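Local atomic coordinates of putative NADPH-dependent oxidoreductase (Desulfitobacterium hafniense DCB-2, PDB entry 3DB2), a protein that probably catalyses an NADPH-dependent oxidation or reduction, as a putative two-domain dehydrogenase of the GFO/IDH/MocA family. Residues Val310-Val313 / Ile314-Gly318. Residues are numbered along the deposited sequence; the frame is centred on the assembly and turned at random.
Sequences VADV and IRNGG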
loop_
_atom_site.group_PDB
_atom_site.type_symbol
_atom_site.label_atom_id
_atom_site.label_comp_id
_atom_site.label_asym_id
_atom_site.label_seq_id
_atom_site.Cartn_x
_atom_site.Cartn_y
_atom_site.Cartn_z
ATOM N N VAL C 310 18.608 -12.496 25.246
ATOM C CA VAL C 310 19.840 -13.277 25.016
ATOM C C VAL C 310 20.367 -13.780 26.370
ATOM O O VAL C 310 20.762 -14.934 26.500
ATOM C CB VAL C 310 20.912 -12.501 24.257
ATOM C CG1 VAL C 310 22.124 -13.390 23.957
ATOM C CG2 VAL C 310 20.364 -11.959 22.943
ATOM N N ALA C 311 20.362 -12.898 27.359
ATOM C CA ALA C 311 20.766 -13.199 28.714
ATOM C C ALA C 311 19.904 -14.321 29.294
ATOM O O ALA C 311 20.462 -15.217 29.923
ATOM C CB ALA C 311 20.639 -12.008 29.647
ATOM N N ASP C 312 18.597 -14.235 29.045
ATOM C CA ASP C 312 17.700 -15.301 29.514
ATOM C C ASP C 312 18.087 -16.634 28.897
ATOM O O ASP C 312 18.140 -17.657 29.596
ATOM C CB ASP C 312 16.248 -14.977 29.189
ATOM C CG ASP C 312 15.643 -14.003 30.181
ATOM O OD1 ASP C 312 16.354 -13.535 31.079
ATOM O OD2 ASP C 312 14.441 -13.688 30.068
ATOM N N VAL C 313 18.348 -16.676 27.580
ATOM C CA VAL C 313 18.773 -17.944 26.999
ATOM C C VAL C 313 20.196 -18.355 27.352
ATOM O O VAL C 313 20.543 -19.541 27.313
ATOM C CB VAL C 313 18.586 -17.937 25.462
ATOM C CG1 VAL C 313 17.104 -17.680 25.202
ATOM C CG2 VAL C 313 19.503 -16.939 24.805
ATOM N N ILE C 314 21.074 -17.429 27.715
ATOM C CA ILE C 314 22.399 -17.880 28.185
ATOM C C ILE C 314 22.253 -18.531 29.554
ATOM O O ILE C 314 22.854 -19.576 29.785
ATOM C CB ILE C 314 23.426 -16.746 28.239
ATOM C CG1 ILE C 314 23.989 -16.329 26.867
ATOM C CG2 ILE C 314 24.633 -17.026 29.130
ATOM C CD1 ILE C 314 24.511 -14.889 26.916
ATOM N N ARG C 315 21.444 -17.958 30.442
ATOM C CA ARG C 315 21.335 -18.465 31.802
ATOM C C ARG C 315 20.418 -19.683 31.890
ATOM O O ARG C 315 20.685 -20.587 32.692
ATOM C CB ARG C 315 20.845 -17.389 32.763
ATOM C CG ARG C 315 21.855 -16.287 33.059
ATOM C CD ARG C 315 22.706 -16.599 34.294
ATOM N NE ARG C 315 23.737 -15.611 34.561
ATOM C CZ ARG C 315 24.928 -15.538 34.000
ATOM N NH1 ARG C 315 25.282 -16.433 33.095
ATOM N NH2 ARG C 315 25.844 -14.613 34.268
ATOM N N ASN C 316 19.354 -19.717 31.100
ATOM C CA ASN C 316 18.275 -20.676 31.288
ATOM C C ASN C 316 18.130 -21.655 30.131
ATOM O O ASN C 316 17.315 -22.581 30.192
ATOM C CB ASN C 316 16.932 -19.965 31.462
ATOM C CG ASN C 316 16.857 -18.929 32.559
ATOM O OD1 ASN C 316 17.481 -19.040 33.616
ATOM N ND2 ASN C 316 16.065 -17.880 32.371
ATOM N N GLY C 317 18.882 -21.461 29.064
ATOM C CA GLY C 317 18.829 -22.324 27.901
ATOM C C GLY C 317 17.777 -21.889 26.887
ATOM O O GLY C 317 16.962 -20.990 27.098
ATOM N N GLY C 318 17.766 -22.539 25.721
ATOM C CA GLY C 318 16.818 -22.211 24.685
ATOM C C GLY C 318 17.430 -21.361 23.586
ATOM O O GLY C 318 18.630 -21.114 23.491
#
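Val310 meets Ile314 one turn further along the helix, its CG1 lying 4.1 Å from Ile314 CD1 where the two side chains pass at a slant. CG1 of Ile314 is anti to its own carbonyl carbon (chi1 -76°), which lays it against Val310 O at 3.5 Å, the same oxygen that accepts a hydrogen bond from Ile314 N at 2.8 Å. Both side chains rest on Met69 of strand 69-72. The next two main-chain bonds follow the same i to i+4 pattern, Arg315 N to Ala311 O and Asn316 N to Asp312 O; the Asn316 CB lies 3.2 Å from Asp312 O, and chi1 of -55° keeps its CG beside that oxygen too. Two polar side chains turn to other parts of the chain: Asp312 OD1 takes a salt bridge from Lys29 and a hydrogen bond from Tyr3, while Arg315 NH2 forms a salt bridge with Glu68 and a hydrogen bond to Pro5 O, and its NE a hydrogen bond to Asn4 O. At Gly317 phi turns positive (88°), and its N gives only a weak bond to Val313 O (3.1 Å). The chain then doubles back past Val313: Val313 CA lies 3.5 Å from Gly317 O in a CA-H...O contact, and its CB 3.7 Å from Gly318 O. Gly318 O accepts a hydrogen bond from Lys119. This is the glycine-terminated C-terminal end of helix 302-316, which packs beside the parallel sheet of the Rossmann domain.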